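Local structure of Rpb7-binding protein seb1 (Schizosaccharomyces pombe 972h-, 5MDT) at residues 26-37 and 64-73. The protein probably drives transcription termination by binding RNA polymerase II, through its CTD-interacting domain, and nascent RNA. Residues are numbered along the deposited sequence; the frame is centred on the assembly and turned at random.
Sequences ILKLTNLSMENV and YILDSIVRSF
Ser68 OG donates a hydrogen bond to Thr30 OG1 at 2.7 Å, midway along two helices that run in the same general direction, inclined to each other. Thr30 OG1 in turn donates to Ile26 O, at 2.8 Å. The threonine hydroxyl lies anti to its carbonyl carbon (chi1 -58°), which places it beside the backbone N, near Ile26 O one turn back, and puts CG2 3.2 Å from Ser72 OG. Thr30 N reaches the other face of the Ile26 carbonyl plane. A valine here would keep the bulk but is likely to leave the Ser68 hydroxyl without its acceptor and Ile26 O without its second donor.

The buried side is tightly packed and mostly apolar. Leu29 CD1 rests on Ile65 CD1 at 3.7 Å. Ser33 OG lies against Ile69 CG1 while donating to Thr30 O. Helix 4-16 adds Phe7 and Ile10 against Leu29. This is helix packing within the all-helical CID fold: segments 26-35 and 64-73 cross at -37°, their axes 9.2 Å apart at closest approach.

The solvent side, with Ser68, Ser72 and Met34, is only partly buried. Met34, bent at chi2 and chi3, brings SD to 3.7 Å from Ser72 CB. The same sulfur makes an oblique Met-aromatic contact with buried Phe73, 5.0 Å from the ring centroid.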
ATOM      1  N   ILE A  26       0.281 -11.231   3.001  1.00 35.14           N
ATOM      2  CA  ILE A  26      -0.478 -10.143   2.363  1.00 33.88           C
ATOM      3  C   ILE A  26      -1.983 -10.414   2.579  1.00 35.63           C
ATOM      4  O   ILE A  26      -2.709  -9.506   3.016  1.00 34.62           O
ATOM      5  CB  ILE A  26      -0.099 -10.000   0.877  1.00 37.43           C
ATOM      6  CG1 ILE A  26       1.346  -9.457   0.737  1.00 36.57           C
ATOM      7  CG2 ILE A  26      -1.098  -9.129   0.091  1.00 38.17           C
ATOM      8  CD1 ILE A  26       1.901  -9.734  -0.689  1.00 39.48           C
ATOM      9  N   LEU A  27      -2.422 -11.653   2.350  1.00 37.74           N
ATOM     10  CA  LEU A  27      -3.831 -11.949   2.573  1.00 37.97           C
ATOM     11  C   LEU A  27      -4.234 -11.793   4.026  1.00 39.98           C
ATOM     12  O   LEU A  27      -5.307 -11.247   4.290  1.00 39.09           O
ATOM     13  CB  LEU A  27      -4.200 -13.357   2.071  1.00 40.19           C
ATOM     14  CG  LEU A  27      -4.047 -13.558   0.554  1.00 45.90           C
ATOM     15  CD1 LEU A  27      -4.189 -15.011   0.164  1.00 48.96           C
ATOM     16  CD2 LEU A  27      -4.981 -12.642  -0.235  1.00 48.62           C
ATOM     17  N   LYS A  28      -3.408 -12.280   4.982  1.00 37.46           N
ATOM     18  CA  LYS A  28      -3.757 -12.158   6.418  1.00 37.66           C
ATOM     19  C   LYS A  28      -3.846 -10.675   6.852  1.00 37.54           C
ATOM     20  O   LYS A  28      -4.781 -10.272   7.551  1.00 37.79           O
ATOM     21  CB  LYS A  28      -2.716 -12.866   7.311  1.00 41.26           C
ATOM     22  CG  LYS A  28      -2.655 -14.391   7.168  1.00 52.70           C
ATOM     23  CD  LYS A  28      -1.918 -15.050   8.344  1.00 68.53           C
ATOM     24  CE  LYS A  28      -0.411 -14.937   8.284  1.00 79.70           C
ATOM     25  NZ  LYS A  28       0.219 -15.241   9.597  1.00 93.25           N
ATOM     26  N   LEU A  29      -2.875  -9.870   6.420  1.00 33.48           N
ATOM     27  CA  LEU A  29      -2.822  -8.456   6.778  1.00 30.82           C
ATOM     28  C   LEU A  29      -4.031  -7.737   6.229  1.00 33.35           C
ATOM     29  O   LEU A  29      -4.634  -6.943   6.936  1.00 32.52           O
ATOM     30  CB  LEU A  29      -1.527  -7.851   6.174  1.00 29.39           C
ATOM     31  CG  LEU A  29      -0.229  -8.274   6.855  1.00 31.83           C
ATOM     32  CD1 LEU A  29       0.973  -7.952   5.955  1.00 32.45           C
ATOM     33  CD2 LEU A  29      -0.054  -7.601   8.208  1.00 30.98           C
ATOM     34  N   THR A  30      -4.419  -8.071   4.971  1.00 32.72           N
ATOM     35  CA  THR A  30      -5.560  -7.445   4.335  1.00 32.99           C
ATOM     36  C   THR A  30      -6.831  -7.773   5.098  1.00 37.69           C
ATOM     37  O   THR A  30      -7.606  -6.852   5.356  1.00 36.85           O
ATOM     38  CB  THR A  30      -5.625  -7.834   2.871  1.00 35.67           C
ATOM     39  OG1 THR A  30      -4.396  -7.437   2.226  1.00 35.22           O
ATOM     40  CG2 THR A  30      -6.804  -7.213   2.165  1.00 37.71           C
ATOM     41  N   ASN A  31      -7.025  -9.063   5.492  1.00 35.63           N
ATOM     42  CA  ASN A  31      -8.199  -9.441   6.301  1.00 37.04           C
ATOM     43  C   ASN A  31      -8.259  -8.667   7.604  1.00 39.95           C
ATOM     44  O   ASN A  31      -9.342  -8.194   7.990  1.00 39.24           O
ATOM     45  CB  ASN A  31      -8.206 -10.948   6.596  1.00 35.00           C
ATOM     46  CG  ASN A  31      -8.596 -11.739   5.375  1.00 43.54           C
ATOM     47  OD1 ASN A  31      -9.117 -11.181   4.398  1.00 42.02           O
ATOM     48  ND2 ASN A  31      -8.305 -13.047   5.369  1.00 43.93           N
ATOM     49  N   LEU A  32      -7.118  -8.552   8.309  1.00 35.19           N
ATOM     50  CA  LEU A  32      -7.125  -7.844   9.600  1.00 34.91           C
ATOM     51  C   LEU A  32      -7.552  -6.376   9.416  1.00 37.22           C
ATOM     52  O   LEU A  32      -8.352  -5.871  10.186  1.00 37.04           O
ATOM     53  CB  LEU A  32      -5.740  -7.939  10.274  1.00 34.61           C
ATOM     54  CG  LEU A  32      -5.396  -9.310  10.878  1.00 40.96           C
ATOM     55  CD1 LEU A  32      -3.913  -9.437  11.093  1.00 40.48           C
ATOM     56  CD2 LEU A  32      -6.068  -9.487  12.237  1.00 42.41           C
ATOM     57  N   SER A  33      -7.089  -5.724   8.352  1.00 33.32           N
ATOM     58  CA  SER A  33      -7.445  -4.325   8.114  1.00 33.17           C
ATOM     59  C   SER A  33      -8.926  -4.186   7.745  1.00 38.11           C
ATOM     60  O   SER A  33      -9.574  -3.256   8.200  1.00 39.77           O
ATOM     61  CB  SER A  33      -6.533  -3.716   7.046  1.00 34.03           C
ATOM     62  OG  SER A  33      -6.845  -4.307   5.799  1.00 47.05           O
ATOM     63  N   MET A  34      -9.481  -5.149   6.982  1.00 35.90           N
ATOM     64  CA  MET A  34     -10.892  -5.090   6.595  1.00 38.31           C
ATOM     65  C   MET A  34     -11.801  -5.474   7.744  1.00 44.09           C
ATOM     66  O   MET A  34     -12.974  -5.079   7.743  1.00 49.07           O
ATOM     67  CB  MET A  34     -11.178  -6.010   5.379  1.00 41.71           C
ATOM     68  CG  MET A  34     -10.517  -5.530   4.100  1.00 44.67           C
ATOM     69  SD  MET A  34     -11.132  -3.908   3.552  1.00 49.38           S
ATOM     70  CE  MET A  34     -12.713  -4.443   2.753  1.00 50.72           C
ATOM     71  N   GLU A  35     -11.299  -6.271   8.707  1.00 38.03           N
ATOM     72  CA  GLU A  35     -12.132  -6.686   9.860  1.00 40.56           C
ATOM     73  C   GLU A  35     -12.158  -5.599  10.951  1.00 45.16           C
ATOM     74  O   GLU A  35     -12.946  -5.666  11.898  1.00 45.24           O
ATOM     75  CB  GLU A  35     -11.599  -7.994  10.468  1.00 42.38           C
ATOM     76  CG  GLU A  35     -11.794  -9.236   9.597  1.00 45.87           C
ATOM     77  CD  GLU A  35     -10.835 -10.389   9.838  1.00 58.24           C
ATOM     78  OE1 GLU A  35     -10.035 -10.324  10.798  1.00 55.07           O
ATOM     79  OE2 GLU A  35     -10.849 -11.342   9.028  1.00 55.71           O
ATOM     80  N   ASN A  36     -11.299  -4.585  10.809  1.00 40.11           N
ATOM     81  CA  ASN A  36     -11.149  -3.532  11.810  1.00 39.93           C
ATOM     82  C   ASN A  36     -11.249  -2.098  11.299  1.00 42.12           C
ATOM     83  O   ASN A  36     -10.616  -1.205  11.859  1.00 39.39           O
ATOM     84  CB  ASN A  36      -9.856  -3.803  12.590  1.00 38.75           C
ATOM     85  CG  ASN A  36      -9.925  -5.086  13.370  1.00 50.75           C
ATOM     86  OD1 ASN A  36      -9.342  -6.088  12.969  1.00 48.18           O
ATOM     87  ND2 ASN A  36     -10.566  -5.053  14.532  1.00 41.03           N
ATOM     88  N   VAL A  37     -12.060  -1.886  10.248  1.00 42.27           N
ATOM     89  CA  VAL A  37     -12.119  -0.651   9.458  1.00 41.98           C
ATOM     90  C   VAL A  37     -12.177   0.639  10.297  1.00 42.46           C
ATOM     91  O   VAL A  37     -11.599   1.635   9.873  1.00 40.51           O
ATOM     92  CB  VAL A  37     -13.258  -0.692   8.396  1.00 47.72           C
ATOM     93  CG1 VAL A  37     -14.640  -0.489   9.014  1.00 50.63           C
ATOM     94  CG2 VAL A  37     -13.001   0.328   7.294  1.00 47.40           C
ATOM     95  N   TYR A  64       3.364  -4.140  -2.082  1.00 31.03           N
ATOM     96  CA  TYR A  64       2.324  -5.143  -2.359  1.00 30.78           C
ATOM     97  C   TYR A  64       1.290  -5.165  -1.210  1.00 30.71           C
ATOM     98  O   TYR A  64       0.097  -5.390  -1.447  1.00 33.46           O
ATOM     99  CB  TYR A  64       2.930  -6.539  -2.518  1.00 32.54           C
ATOM    100  CG  TYR A  64       3.710  -6.731  -3.806  1.00 37.20           C
ATOM    101  CD1 TYR A  64       3.419  -5.979  -4.943  1.00 41.40           C
ATOM    102  CD2 TYR A  64       4.680  -7.720  -3.910  1.00 38.77           C
ATOM    103  CE1 TYR A  64       4.085  -6.205  -6.157  1.00 44.82           C
ATOM    104  CE2 TYR A  64       5.359  -7.947  -5.114  1.00 40.45           C
ATOM    105  CZ  TYR A  64       5.059  -7.185  -6.230  1.00 44.75           C
ATOM    106  OH  TYR A  64       5.701  -7.428  -7.420  1.00 43.95           O
ATOM    107  N   ILE A  65       1.758  -4.938   0.038  1.00 28.34           N
ATOM    108  CA  ILE A  65       0.805  -4.883   1.177  1.00 28.62           C
ATOM    109  C   ILE A  65      -0.111  -3.654   0.986  1.00 32.35           C
ATOM    110  O   ILE A  65      -1.329  -3.784   1.102  1.00 32.19           O
ATOM    111  CB  ILE A  65       1.562  -4.842   2.534  1.00 30.56           C
ATOM    112  CG1 ILE A  65       2.245  -6.194   2.794  1.00 31.89           C
ATOM    113  CG2 ILE A  65       0.606  -4.453   3.729  1.00 29.18           C
ATOM    114  CD1 ILE A  65       3.347  -6.072   3.850  1.00 35.61           C
ATOM    115  N   LEU A  66       0.476  -2.482   0.731  1.00 31.24           N
ATOM    116  CA  LEU A  66      -0.252  -1.242   0.486  1.00 30.83           C
ATOM    117  C   LEU A  66      -1.262  -1.442  -0.641  1.00 33.80           C
ATOM    118  O   LEU A  66      -2.407  -1.042  -0.495  1.00 33.01           O
ATOM    119  CB  LEU A  66       0.719  -0.097   0.111  1.00 30.40           C
ATOM    120  CG  LEU A  66       0.068   1.232  -0.319  1.00 36.36           C
ATOM    121  CD1 LEU A  66      -0.712   1.880   0.847  1.00 37.51           C
ATOM    122  CD2 LEU A  66       1.144   2.241  -0.806  1.00 39.15           C
ATOM    123  N   ASP A  67      -0.838  -2.091  -1.746  1.00 30.15           N
ATOM    124  CA  ASP A  67      -1.699  -2.338  -2.887  1.00 31.75           C
ATOM    125  C   ASP A  67      -2.934  -3.130  -2.484  1.00 37.18           C
ATOM    126  O   ASP A  67      -4.057  -2.752  -2.833  1.00 36.65           O
ATOM    127  CB  ASP A  67      -0.917  -3.104  -3.970  1.00 33.55           C
ATOM    128  CG  ASP A  67      -1.828  -3.619  -5.071  1.00 43.01           C
ATOM    129  OD1 ASP A  67      -2.598  -2.804  -5.638  1.00 43.20           O
ATOM    130  OD2 ASP A  67      -1.859  -4.862  -5.288  1.00 45.49           O
ATOM    131  N   SER A  68      -2.725  -4.238  -1.774  1.00 34.43           N
ATOM    132  CA  SER A  68      -3.839  -5.116  -1.392  1.00 34.66           C
ATOM    133  C   SER A  68      -4.796  -4.400  -0.437  1.00 36.85           C
ATOM    134  O   SER A  68      -6.013  -4.446  -0.627  1.00 38.01           O
ATOM    135  CB  SER A  68      -3.310  -6.388  -0.749  1.00 36.57           C
ATOM    136  OG  SER A  68      -4.376  -7.271  -0.444  1.00 40.87           O
ATOM    137  N   ILE A  69      -4.245  -3.687   0.533  1.00 31.60           N
ATOM    138  CA  ILE A  69      -5.077  -2.967   1.503  1.00 32.09           C
ATOM    139  C   ILE A  69      -5.879  -1.821   0.851  1.00 37.11           C
ATOM    140  O   ILE A  69      -7.078  -1.740   1.091  1.00 38.20           O
ATOM    141  CB  ILE A  69      -4.203  -2.514   2.681  1.00 33.75           C
ATOM    142  CG1 ILE A  69      -3.837  -3.750   3.552  1.00 34.50           C
ATOM    143  CG2 ILE A  69      -4.967  -1.462   3.523  1.00 36.18           C
ATOM    144  CD1 ILE A  69      -2.811  -3.491   4.620  1.00 35.18           C
ATOM    145  N   VAL A  70      -5.233  -0.964   0.020  1.00 32.84           N
ATOM    146  CA  VAL A  70      -5.923   0.175  -0.608  1.00 34.83           C
ATOM    147  C   VAL A  70      -7.050  -0.296  -1.530  1.00 39.33           C
ATOM    148  O   VAL A  70      -8.157   0.232  -1.440  1.00 39.97           O
ATOM    149  CB  VAL A  70      -4.984   1.214  -1.290  1.00 38.35           C
ATOM    150  CG1 VAL A  70      -4.321   0.666  -2.563  1.00 38.65           C
ATOM    151  CG2 VAL A  70      -5.729   2.519  -1.579  1.00 40.01           C
ATOM    152  N   ARG A  71      -6.795  -1.321  -2.353  1.00 36.36           N
ATOM    153  CA  ARG A  71      -7.845  -1.843  -3.240  1.00 38.92           C
ATOM    154  C   ARG A  71      -8.996  -2.509  -2.455  1.00 43.55           C
ATOM    155  O   ARG A  71     -10.147  -2.425  -2.877  1.00 46.35           O
ATOM    156  CB  ARG A  71      -7.250  -2.763  -4.290  1.00 40.21           C
ATOM    157  CG  ARG A  71      -6.489  -1.987  -5.377  1.00 42.78           C
ATOM    158  CD  ARG A  71      -6.117  -2.847  -6.581  1.00 44.93           C
ATOM    159  NE  ARG A  71      -5.130  -3.865  -6.222  1.00 46.17           N
ATOM    160  CZ  ARG A  71      -5.413  -5.134  -5.940  1.00 64.61           C
ATOM    161  NH1 ARG A  71      -6.662  -5.579  -6.022  1.00 52.96           N
ATOM    162  NH2 ARG A  71      -4.448  -5.968  -5.571  1.00 52.16           N
ATOM    163  N   SER A  72      -8.692  -3.107  -1.288  1.00 38.85           N
ATOM    164  CA  SER A  72      -9.720  -3.713  -0.433  1.00 40.42           C
ATOM    165  C   SER A  72     -10.577  -2.636   0.243  1.00 43.39           C
ATOM    166  O   SER A  72     -11.790  -2.767   0.217  1.00 45.91           O
ATOM    167  CB  SER A  72      -9.103  -4.677   0.567  1.00 43.49           C
ATOM    168  OG  SER A  72      -8.612  -5.814  -0.128  1.00 47.40           O
ATOM    169  N   PHE A  73      -9.973  -1.514   0.719  1.00 38.37           N
ATOM    170  CA  PHE A  73     -10.761  -0.393   1.254  1.00 37.96           C
ATOM    171  C   PHE A  73     -11.618   0.222   0.146  1.00 43.34           C
ATOM    172  O   PHE A  73     -12.770   0.564   0.388  1.00 44.50           O
ATOM    173  CB  PHE A  73      -9.854   0.702   1.841  1.00 37.18           C
ATOM    174  CG  PHE A  73      -9.181   0.426   3.169  1.00 35.57           C
ATOM    175  CD1 PHE A  73      -9.884  -0.159   4.218  1.00 39.92           C
ATOM    176  CD2 PHE A  73      -7.891   0.884   3.419  1.00 34.69           C
ATOM    177  CE1 PHE A  73      -9.279  -0.357   5.470  1.00 39.73           C
ATOM    178  CE2 PHE A  73      -7.299   0.714   4.680  1.00 35.82           C
ATOM    179  CZ  PHE A  73      -7.995   0.098   5.697  1.00 34.37           C
TER